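Local coordinates for protein inositol-1,4,5-trisphosphate 5-phosphatase 1 (PDB 1I9Z) that removes the 5-phosphate from soluble and lipid inositol phosphates, including phosphatidylinositol 4,5-bisphosphate, and takes part in membrane trafficking and signalling, at residues A30-N35 and V299-S304; D207-I212 and A280-I285; P248-L253 and L286-L291. All blocks are in the same frame, centred on the assembly; numbering follows the deposited sequence.

The three contacts lie within the catalytic domain, a two-sheet fold of the DNase I-like clan. Contact 1 closes the longest chain interval, with contacts 2 and 3 between its ends; these two interleave along the sequence and share strand 283-288. Contacts 1 and 2 have centres about 13 Å apart and meet where N33 ND2 probably hydrogen-bonds D207 OD2, joining the six-stranded sheet to the five-stranded one near the calcium and the inositol bisphosphate. Contact 3 is centred about 16 Å from contact 2 and about 23 Å from contact 1. The salt bridge R284 NE to E252 OE2 and packing of F208 on L286 join contacts 2 and 3, so strand 283-288 probably links the ligand-facing end to parts farther from it.

Contact 1: residues A30-N35 and V299-S304; sequences ASYNLN and VPLYYS
L34 and S304 bring the two backbones nearest, with CA atoms 5.3 Å apart, just where strand 20-33 gives way to a loop beside the irregular V299-S304 segment. S304 OG donates to N33 O at 2.7 Å, tilted 21° from the carbonyl plane. Its hydroxyl stands opposite the backbone N (chi1 174°), which carries it across to N33, and the same oxygen is also hydrogen-bonded to H306 N. Serine suits a place where one short side chain must serve two pieces of backbone. N35 CB packs against this OG.

Y32 reaches over with a flat apolar ring and a polar end, and uses both. CE1 lies 3.7 Å from S304 CB. On the other side of the ring CE2 meets L301 CD1, the tyrosine crossing L301 at about a right angle. L34 CD2 rests 3.6 Å above the ring plane, toward its rim. Y32 OH hydrogen-bonds a water at 2.7 Å, in the plane of the ring; this water also donates to L301 O and accepts from S304 N, tying the buried phenol to the V299-S304 loop. A second water joins N35 ND2 to Y303 O. N33 ND2 donates to D207 and E64, which fixes its amide, and OD1 accepts from N35 N at 3.0 Å. This Asx turn probably helps place N35, whose side chain comes within about 3 Å of the calcium ion.

W46 of helix 44-47 meets the Y32 ring edge-to-face and touches L301, while F62 of strand 57-63 packs on Y32 and L34; S31 bonds through its backbone to I309 of strand 309-320.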
loop_
_atom_site.group_PDB
_atom_site.type_symbol
_atom_site.label_atom_id
_atom_site.label_comp_id
_atom_site.label_asym_id
_atom_site.label_seq_id
_atom_site.Cartn_x
_atom_site.Cartn_y
_atom_site.Cartn_z
ATOM N N ALA A 30 1.280 -6.460 -2.557
ATOM C CA ALA A 30 2.091 -7.550 -2.072
ATOM C C ALA A 30 3.346 -7.061 -1.365
ATOM O O ALA A 30 4.045 -6.194 -1.870
ATOM C CB ALA A 30 2.526 -8.462 -3.318
ATOM N N SER A 31 3.663 -7.713 -0.246
ATOM C CA SER A 31 4.808 -7.360 0.580
ATOM C C SER A 31 5.636 -8.587 0.995
ATOM O O SER A 31 5.073 -9.651 1.383
ATOM C CB SER A 31 4.328 -6.598 1.848
ATOM O OG SER A 31 5.442 -5.980 2.437
ATOM N N TYR A 32 6.965 -8.441 0.968
ATOM C CA TYR A 32 7.843 -9.533 1.349
ATOM C C TYR A 32 9.188 -9.096 1.896
ATOM O O TYR A 32 9.943 -8.417 1.195
ATOM C CB TYR A 32 8.054 -10.440 0.114
ATOM C CG TYR A 32 8.543 -11.869 0.351
ATOM C CD1 TYR A 32 8.777 -12.401 1.628
ATOM C CD2 TYR A 32 8.703 -12.736 -0.754
ATOM C CE1 TYR A 32 9.183 -13.781 1.785
ATOM C CE2 TYR A 32 9.086 -14.051 -0.599
ATOM C CZ TYR A 32 9.329 -14.563 0.658
ATOM O OH TYR A 32 9.772 -15.883 0.798
ATOM N N ASN A 33 9.464 -9.380 3.172
ATOM C CA ASN A 33 10.788 -9.129 3.738
ATOM C C ASN A 33 11.540 -10.428 3.356
ATOM O O ASN A 33 11.277 -11.520 3.883
ATOM C CB ASN A 33 10.784 -9.053 5.289
ATOM C CG ASN A 33 12.153 -8.850 5.815
ATOM O OD1 ASN A 33 13.091 -9.539 5.386
ATOM N ND2 ASN A 33 12.324 -7.922 6.788
ATOM N N LEU A 34 12.476 -10.270 2.424
ATOM C CA LEU A 34 13.271 -11.377 1.831
ATOM C C LEU A 34 14.410 -11.970 2.600
ATOM O O LEU A 34 14.908 -13.052 2.225
ATOM C CB LEU A 34 13.894 -10.838 0.524
ATOM C CG LEU A 34 12.831 -10.340 -0.425
ATOM C CD1 LEU A 34 13.610 -9.473 -1.506
ATOM C CD2 LEU A 34 12.111 -11.531 -1.134
ATOM N N ASN A 35 14.877 -11.268 3.646
ATOM C CA ASN A 35 16.030 -11.741 4.388
ATOM C C ASN A 35 17.227 -11.965 3.422
ATOM O O ASN A 35 18.042 -12.906 3.631
ATOM C CB ASN A 35 15.709 -13.032 5.132
ATOM C CG ASN A 35 16.738 -13.378 6.176
ATOM O OD1 ASN A 35 17.310 -12.514 6.858
ATOM N ND2 ASN A 35 17.011 -14.691 6.295
ATOM N N VAL A 299 1.082 -16.008 2.788
ATOM C CA VAL A 299 1.166 -17.112 1.837
ATOM C C VAL A 299 2.325 -17.985 2.213
ATOM O O VAL A 299 3.349 -17.526 2.648
ATOM C CB VAL A 299 1.380 -16.518 0.397
ATOM C CG1 VAL A 299 1.822 -17.609 -0.582
ATOM C CG2 VAL A 299 0.055 -15.823 -0.039
ATOM N N PRO A 300 2.188 -19.285 1.998
ATOM C CA PRO A 300 3.274 -20.188 2.359
ATOM C C PRO A 300 4.464 -20.236 1.386
ATOM O O PRO A 300 4.546 -21.149 0.541
ATOM C CB PRO A 300 2.566 -21.569 2.500
ATOM C CG PRO A 300 1.091 -21.300 2.261
ATOM C CD PRO A 300 1.014 -20.007 1.482
ATOM N N LEU A 301 5.347 -19.237 1.438
ATOM C CA LEU A 301 6.637 -19.274 0.699
ATOM C C LEU A 301 7.676 -19.364 1.812
ATOM O O LEU A 301 7.535 -18.696 2.852
ATOM C CB LEU A 301 6.930 -18.039 -0.136
ATOM C CG LEU A 301 6.140 -17.879 -1.435
ATOM C CD1 LEU A 301 6.802 -16.768 -2.258
ATOM C CD2 LEU A 301 6.174 -19.244 -2.240
ATOM N N TYR A 302 8.744 -20.130 1.589
ATOM C CA TYR A 302 9.686 -20.459 2.652
ATOM C C TYR A 302 11.128 -19.998 2.448
ATOM O O TYR A 302 12.048 -20.481 3.151
ATOM C CB TYR A 302 9.655 -22.025 2.781
ATOM C CG TYR A 302 8.315 -22.585 3.254
ATOM C CD1 TYR A 302 7.253 -22.833 2.351
ATOM C CD2 TYR A 302 8.133 -22.874 4.597
ATOM C CE1 TYR A 302 5.996 -23.382 2.812
ATOM C CE2 TYR A 302 6.927 -23.391 5.092
ATOM C CZ TYR A 302 5.863 -23.642 4.174
ATOM O OH TYR A 302 4.687 -24.170 4.625
ATOM N N TYR A 303 11.326 -19.050 1.519
ATOM C CA TYR A 303 12.675 -18.610 1.210
ATOM C C TYR A 303 13.290 -17.730 2.256
ATOM O O TYR A 303 14.504 -17.560 2.274
ATOM C CB TYR A 303 12.698 -17.811 -0.101
ATOM C CG TYR A 303 11.964 -18.495 -1.209
ATOM C CD1 TYR A 303 11.066 -17.805 -2.007
ATOM C CD2 TYR A 303 12.191 -19.863 -1.483
ATOM C CE1 TYR A 303 10.359 -18.458 -3.069
ATOM C CE2 TYR A 303 11.538 -20.489 -2.539
ATOM C CZ TYR A 303 10.625 -19.793 -3.322
ATOM O OH TYR A 303 9.953 -20.413 -4.391
ATOM N N SER A 304 12.437 -17.175 3.111
ATOM C CA SER A 304 12.875 -16.183 4.104
ATOM C C SER A 304 12.438 -16.565 5.528
ATOM O O SER A 304 11.766 -17.596 5.717
ATOM C CB SER A 304 12.232 -14.809 3.699
ATOM O OG SER A 304 12.480 -13.796 4.698
HETATM O O HOH W 1 9.483 -16.907 3.229
HETATM O O HOH W 2 16.497 -16.411 3.784
#

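Contact 2: residues D207-I212 and A280-I285; sequences DFNYRI and AWTDRI. With 2IP (D-myo-inositol-1,4-bisphosphate), chain C.
R211 lies against A280 and T282 at the inositol pocket of this DNase I-like domain, where the loop after strand 201-205 meets the approach to strand 283-288. Its guanidinium offers an edge to inositol 1,4-bisphosphate: NH1 donates to O5 at 3.0 Å and to O6 at 3.3 Å, and NH2 adds a weak bond to O5. The ligand is the product of Ins(1,4,5)P3 hydrolysis, so O5 marks the position that loses its phosphate.

The arginine is held from behind by N209, which it grips side-on, NE to N209 O at 2.8 Å and NH2 to N209 OD1 at 2.9 Å, each donor standing above the carbonyl plane. A bend at chi2 (-57°) folds the chain back toward this residue. R211 CD packs 3.6 Å from A280 CB, a methyl small enough to let the arginine lie close, and T282 CG2 approaches its NE obliquely. N209 ND2 is bonded in turn to L167 O.

Farther out, T282 O receives N209 N at 3.3 Å in its carbonyl plane, on a lone pair, together with a weak bond from F208 N and a water that also binds Y210 N. D207 and D283 form an antiparallel, non-hydrogen-bonded pair. Their carboxylates come close without touching: D207 OD2 bonds N33, and D283 OD2 accepts from T282 OG1, above the carboxylate plane, and bonds T260 and H306. I212 CD1 packs 3.7 Å from W281 CE3. R284, in salt bridges to E252 (NE) and D235 (NH1), bends back so that NH2 donates to W281 O at 2.9 Å, in the plane of both the guanidinium and the carbonyl.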
loop_
_atom_site.group_PDB
_atom_site.type_symbol
_atom_site.label_atom_id
_atom_site.label_comp_id
_atom_site.label_asym_id
_atom_site.label_seq_id
_atom_site.Cartn_x
_atom_site.Cartn_y
_atom_site.Cartn_z
ATOM N N ASP A 207 7.263 -4.126 6.366
ATOM C CA ASP A 207 7.709 -4.748 7.613
ATOM C C ASP A 207 7.787 -3.576 8.585
ATOM O O ASP A 207 8.833 -2.922 8.754
ATOM C CB ASP A 207 9.099 -5.375 7.430
ATOM C CG ASP A 207 9.589 -6.072 8.703
ATOM O OD1 ASP A 207 8.955 -5.856 9.782
ATOM O OD2 ASP A 207 10.609 -6.807 8.624
ATOM N N PHE A 208 6.651 -3.326 9.236
ATOM C CA PHE A 208 6.600 -2.226 10.207
ATOM C C PHE A 208 7.284 -2.632 11.506
ATOM O O PHE A 208 7.543 -1.800 12.370
ATOM C CB PHE A 208 5.138 -1.761 10.467
ATOM C CG PHE A 208 4.432 -1.201 9.271
ATOM C CD1 PHE A 208 5.142 -0.726 8.150
ATOM C CD2 PHE A 208 3.024 -1.037 9.294
ATOM C CE1 PHE A 208 4.484 -0.091 7.111
ATOM C CE2 PHE A 208 2.366 -0.416 8.268
ATOM C CZ PHE A 208 3.090 0.072 7.164
ATOM N N ASN A 209 7.530 -3.942 11.680
ATOM C CA ASN A 209 8.281 -4.442 12.815
ATOM C C ASN A 209 7.626 -4.422 14.173
ATOM O O ASN A 209 8.281 -4.736 15.154
ATOM C CB ASN A 209 9.688 -3.782 12.922
ATOM C CG ASN A 209 10.860 -4.762 12.538
ATOM O OD1 ASN A 209 10.849 -5.928 12.907
ATOM N ND2 ASN A 209 11.850 -4.263 11.751
ATOM N N TYR A 210 6.335 -4.090 14.217
ATOM C CA TYR A 210 5.622 -4.105 15.489
ATOM C C TYR A 210 5.458 -5.535 15.939
ATOM O O TYR A 210 5.231 -6.468 15.104
ATOM C CB TYR A 210 4.290 -3.416 15.370
ATOM C CG TYR A 210 4.415 -1.890 15.280
ATOM C CD1 TYR A 210 4.488 -1.246 14.041
ATOM C CD2 TYR A 210 4.410 -1.102 16.440
ATOM C CE1 TYR A 210 4.542 0.146 13.941
ATOM C CE2 TYR A 210 4.495 0.290 16.349
ATOM C CZ TYR A 210 4.554 0.896 15.068
ATOM O OH TYR A 210 4.609 2.249 14.986
ATOM N N ARG A 211 5.507 -5.717 17.262
ATOM C CA ARG A 211 5.566 -7.080 17.856
ATOM C C ARG A 211 4.382 -7.432 18.770
ATOM O O ARG A 211 3.486 -6.588 19.040
ATOM C CB ARG A 211 6.867 -7.222 18.672
ATOM C CG ARG A 211 8.174 -6.831 17.915
ATOM C CD ARG A 211 8.359 -7.654 16.628
ATOM N NE ARG A 211 9.532 -7.180 15.883
ATOM C CZ ARG A 211 10.777 -7.624 16.089
ATOM N NH1 ARG A 211 10.999 -8.564 17.013
ATOM N NH2 ARG A 211 11.807 -7.074 15.413
ATOM N N ILE A 212 4.319 -8.724 19.156
ATOM C CA ILE A 212 3.255 -9.147 20.109
ATOM C C ILE A 212 3.971 -9.090 21.465
ATOM O O ILE A 212 4.996 -9.769 21.685
ATOM C CB ILE A 212 2.796 -10.584 19.793
ATOM C CG1 ILE A 212 2.090 -10.590 18.417
ATOM C CG2 ILE A 212 1.849 -11.107 20.895
ATOM C CD1 ILE A 212 1.861 -12.027 17.969
ATOM N N ALA A 280 5.633 -12.616 15.632
ATOM C CA ALA A 280 4.929 -11.335 15.530
ATOM C C ALA A 280 4.320 -11.106 14.156
ATOM O O ALA A 280 4.745 -11.718 13.202
ATOM C CB ALA A 280 5.949 -10.182 15.841
ATOM N N TRP A 281 3.306 -10.244 14.091
ATOM C CA TRP A 281 2.742 -9.804 12.837
ATOM C C TRP A 281 3.575 -8.547 12.431
ATOM O O TRP A 281 3.107 -7.383 12.504
ATOM C CB TRP A 281 1.253 -9.418 12.980
ATOM C CG TRP A 281 0.394 -10.649 13.060
ATOM C CD1 TRP A 281 0.089 -11.549 12.040
ATOM C CD2 TRP A 281 -0.362 -11.054 14.197
ATOM N NE1 TRP A 281 -0.850 -12.482 12.500
ATOM C CE2 TRP A 281 -1.142 -12.188 13.808
ATOM C CE3 TRP A 281 -0.476 -10.557 15.517
ATOM C CZ2 TRP A 281 -2.037 -12.825 14.698
ATOM C CZ3 TRP A 281 -1.384 -11.213 16.397
ATOM C CH2 TRP A 281 -2.129 -12.298 15.979
ATOM N N THR A 282 4.817 -8.800 11.982
ATOM C CA THR A 282 5.703 -7.684 11.580
ATOM C C THR A 282 5.270 -7.073 10.243
ATOM O O THR A 282 5.491 -5.896 10.004
ATOM C CB THR A 282 7.171 -8.165 11.370
ATOM O OG1 THR A 282 7.202 -9.397 10.632
ATOM C CG2 THR A 282 7.831 -8.399 12.674
ATOM N N ASP A 283 4.651 -7.892 9.378
ATOM C CA ASP A 283 4.288 -7.478 7.978
ATOM C C ASP A 283 2.835 -7.076 7.880
ATOM O O ASP A 283 1.974 -7.877 8.182
ATOM C CB ASP A 283 4.599 -8.676 7.067
ATOM C CG ASP A 283 6.044 -9.118 7.289
ATOM O OD1 ASP A 283 6.946 -8.400 6.785
ATOM O OD2 ASP A 283 6.311 -10.096 8.066
ATOM N N ARG A 284 2.590 -5.845 7.449
ATOM C CA ARG A 284 1.195 -5.315 7.488
ATOM C C ARG A 284 0.873 -4.491 6.286
ATOM O O ARG A 284 1.779 -3.927 5.622
ATOM C CB ARG A 284 1.062 -4.443 8.762
ATOM C CG ARG A 284 1.627 -5.131 10.042
ATOM C CD ARG A 284 0.697 -6.219 10.575
ATOM N NE ARG A 284 -0.421 -5.741 11.416
ATOM C CZ ARG A 284 -0.335 -5.623 12.753
ATOM N NH1 ARG A 284 -1.394 -5.196 13.432
ATOM N NH2 ARG A 284 0.791 -5.924 13.423
ATOM N N ILE A 285 -0.413 -4.417 5.967
ATOM C CA ILE A 285 -0.867 -3.548 4.859
ATOM C C ILE A 285 -2.022 -2.746 5.432
ATOM O O ILE A 285 -2.965 -3.339 5.933
ATOM C CB ILE A 285 -1.313 -4.378 3.650
ATOM C CG1 ILE A 285 -0.104 -5.150 3.111
ATOM C CG2 ILE A 285 -1.874 -3.514 2.502
ATOM C CD1 ILE A 285 -0.595 -6.346 2.122
HETATM C C1 2IP C . 16.155 -7.539 18.240
HETATM C C2 2IP C . 17.266 -7.407 17.166
HETATM C C3 2IP C . 17.316 -8.656 16.223
HETATM C C4 2IP C . 15.955 -8.992 15.559
HETATM C C5 2IP C . 14.941 -9.241 16.698
HETATM C C6 2IP C . 14.778 -8.002 17.627
HETATM O O1 2IP C . 16.256 -7.531 19.639
HETATM O O2 2IP C . 17.076 -6.289 16.341
HETATM O O3 2IP C . 18.229 -8.447 15.186
HETATM O O4 2IP C . 16.111 -10.189 14.730
HETATM O O5 2IP C . 13.659 -9.564 16.159
HETATM O O6 2IP C . 13.844 -8.477 18.588
HETATM P P4 2IP C . 15.969 -10.202 13.163
HETATM O O41 2IP C . 14.588 -9.522 12.836
HETATM O O42 2IP C . 15.994 -11.578 12.671
HETATM O O43 2IP C . 17.197 -9.391 12.714
HETATM P P1 2IP C . 15.894 -6.524 20.695
HETATM O O11 2IP C . 17.184 -6.432 21.528
HETATM O O12 2IP C . 15.457 -5.135 20.296
HETATM O O13 2IP C . 14.863 -7.249 21.567
HETATM O O HOH W 3 4.219 -4.628 12.189
HETATM O O HOH W 4 3.028 -8.074 15.884
#

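Contact 3: residues P248-L253 and L286-L291; sequences PFFSEL and LYRGEL
S251 and Y287 make a single antiparallel, hydrogen-bonded bridge that adds the P248-L253 loop to strand 283-288, the outermost strand of the five-stranded sheet. S251 N donates to Y287 O at 2.8 Å and Y287 N to S251 O at 3.0 Å, both in the carbonyl planes. S251 is small enough for its CB to sit over the Y287 ring face, 4.2 Å from the centroid.

R288 works at two levels. Its CB lies over the middle of the F250 ring, 3.6 Å from the centroid, a CH-pi contact. Farther along, a bend at chi3 (-100°) turns the guanidinium so that NH2 reaches P248 O at 3.0 Å from above the carbonyl plane, while F249 CB lies over one guanidinium face, toward its rim. An alanine here removes the guanidinium, which is likely to leave P248 O without this partner and F249 CB without the flat surface it packs on. L286 CD2 packs 3.4 Å from E252 CB; the carboxylate beyond it is bound by R284 in a salt bridge and by Y296.

Paired backbone bonds thus fix the register, whereas arginine suits this partly exposed edge because its aliphatic stem packs on the F250 face while its guanidinium donates to P248 O.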
loop_
_atom_site.group_PDB
_atom_site.type_symbol
_atom_site.label_atom_id
_atom_site.label_comp_id
_atom_site.label_asym_id
_atom_site.label_seq_id
_atom_site.Cartn_x
_atom_site.Cartn_y
_atom_site.Cartn_z
ATOM N N PRO A 248 -2.959 7.516 11.667
ATOM C CA PRO A 248 -4.343 7.946 11.901
ATOM C C PRO A 248 -5.139 7.878 10.585
ATOM O O PRO A 248 -4.644 8.139 9.463
ATOM C CB PRO A 248 -4.194 9.404 12.430
ATOM C CG PRO A 248 -2.861 9.889 11.809
ATOM C CD PRO A 248 -1.969 8.581 11.922
ATOM N N PHE A 249 -6.395 7.533 10.716
ATOM C CA PHE A 249 -7.295 7.383 9.606
ATOM C C PHE A 249 -6.960 6.217 8.682
ATOM O O PHE A 249 -7.569 6.096 7.637
ATOM C CB PHE A 249 -7.437 8.696 8.811
ATOM C CG PHE A 249 -7.899 9.866 9.665
ATOM C CD1 PHE A 249 -7.003 10.862 10.043
ATOM C CD2 PHE A 249 -9.217 9.926 10.138
ATOM C CE1 PHE A 249 -7.404 11.897 10.886
ATOM C CE2 PHE A 249 -9.626 10.974 10.990
ATOM C CZ PHE A 249 -8.715 11.947 11.358
ATOM N N PHE A 250 -5.968 5.385 9.041
ATOM C CA PHE A 250 -5.705 4.185 8.268
ATOM C C PHE A 250 -6.465 3.008 8.882
ATOM O O PHE A 250 -6.640 2.929 10.107
ATOM C CB PHE A 250 -4.222 3.770 8.286
ATOM C CG PHE A 250 -3.375 4.549 7.329
ATOM C CD1 PHE A 250 -2.923 5.837 7.696
ATOM C CD2 PHE A 250 -3.086 4.015 6.045
ATOM C CE1 PHE A 250 -2.173 6.607 6.789
ATOM C CE2 PHE A 250 -2.322 4.756 5.111
ATOM C CZ PHE A 250 -1.868 6.037 5.476
ATOM N N SER A 251 -6.885 2.083 8.038
ATOM C CA SER A 251 -7.577 0.902 8.505
ATOM C C SER A 251 -6.788 -0.329 8.139
ATOM O O SER A 251 -5.946 -0.275 7.232
ATOM C CB SER A 251 -8.975 0.799 7.860
ATOM O OG SER A 251 -9.785 1.915 8.298
ATOM N N GLU A 252 -7.033 -1.410 8.890
ATOM C CA GLU A 252 -6.427 -2.700 8.595
ATOM C C GLU A 252 -7.564 -3.692 8.639
ATOM O O GLU A 252 -8.455 -3.557 9.518
ATOM C CB GLU A 252 -5.380 -3.087 9.646
ATOM C CG GLU A 252 -4.638 -4.378 9.286
ATOM C CD GLU A 252 -3.608 -4.770 10.309
ATOM O OE1 GLU A 252 -3.828 -4.557 11.538
ATOM O OE2 GLU A 252 -2.580 -5.357 9.913
ATOM N N LEU A 253 -7.605 -4.627 7.685
ATOM C CA LEU A 253 -8.618 -5.664 7.750
ATOM C C LEU A 253 -8.221 -6.538 8.928
ATOM O O LEU A 253 -7.078 -6.548 9.360
ATOM C CB LEU A 253 -8.591 -6.553 6.489
ATOM C CG LEU A 253 -9.782 -6.475 5.547
ATOM C CD1 LEU A 253 -10.390 -5.138 5.614
ATOM C CD2 LEU A 253 -9.437 -6.977 4.143
ATOM N N LEU A 286 -1.909 -1.419 5.375
ATOM C CA LEU A 286 -2.917 -0.478 5.901
ATOM C C LEU A 286 -3.378 0.451 4.766
ATOM O O LEU A 286 -2.574 0.728 3.850
ATOM C CB LEU A 286 -2.300 0.423 6.986
ATOM C CG LEU A 286 -1.580 -0.356 8.098
ATOM C CD1 LEU A 286 -0.952 0.722 9.022
ATOM C CD2 LEU A 286 -2.533 -1.309 8.875
ATOM N N TYR A 287 -4.636 0.948 4.803
ATOM C CA TYR A 287 -5.067 1.809 3.705
ATOM C C TYR A 287 -5.847 2.978 4.259
ATOM O O TYR A 287 -6.435 2.913 5.379
ATOM C CB TYR A 287 -5.931 1.041 2.678
ATOM C CG TYR A 287 -7.299 0.593 3.228
ATOM C CD1 TYR A 287 -8.435 1.397 3.073
ATOM C CD2 TYR A 287 -7.432 -0.604 3.900
ATOM C CE1 TYR A 287 -9.687 0.999 3.598
ATOM C CE2 TYR A 287 -8.665 -1.019 4.434
ATOM C CZ TYR A 287 -9.787 -0.185 4.267
ATOM O OH TYR A 287 -10.992 -0.570 4.813
ATOM N N ARG A 288 -5.836 4.044 3.490
ATOM C CA ARG A 288 -6.517 5.235 3.929
ATOM C C ARG A 288 -7.298 5.731 2.724
ATOM O O ARG A 288 -6.777 5.747 1.593
ATOM C CB ARG A 288 -5.518 6.264 4.415
ATOM C CG ARG A 288 -6.242 7.463 4.955
ATOM C CD ARG A 288 -5.494 8.748 4.884
ATOM N NE ARG A 288 -4.897 9.103 6.152
ATOM C CZ ARG A 288 -4.779 10.346 6.637
ATOM N NH1 ARG A 288 -5.240 11.410 5.969
ATOM N NH2 ARG A 288 -4.149 10.525 7.789
ATOM N N GLY A 289 -8.556 6.107 2.948
ATOM C CA GLY A 289 -9.388 6.543 1.839
ATOM C C GLY A 289 -10.398 5.461 1.527
ATOM O O GLY A 289 -10.314 4.319 2.080
ATOM N N GLU A 290 -11.316 5.770 0.610
ATOM C CA GLU A 290 -12.407 4.860 0.277
ATOM C C GLU A 290 -12.191 3.663 -0.626
ATOM O O GLU A 290 -13.023 3.369 -1.464
ATOM C CB GLU A 290 -13.650 5.651 -0.228
ATOM C CG GLU A 290 -14.146 6.755 0.722
ATOM C CD GLU A 290 -14.222 6.340 2.210
ATOM O OE1 GLU A 290 -14.801 5.265 2.545
ATOM O OE2 GLU A 290 -13.708 7.117 3.064
ATOM N N LEU A 291 -11.110 2.921 -0.397
ATOM C CA LEU A 291 -10.870 1.705 -1.148
ATOM C C LEU A 291 -11.851 0.670 -0.634
ATOM O O LEU A 291 -12.293 0.776 0.503
ATOM C CB LEU A 291 -9.445 1.169 -0.875
ATOM C CG LEU A 291 -8.345 1.975 -1.545
ATOM C CD1 LEU A 291 -6.935 1.438 -1.127
ATOM C CD2 LEU A 291 -8.564 1.846 -3.077
HETATM O O HOH W 5 -9.711 6.044 5.483
#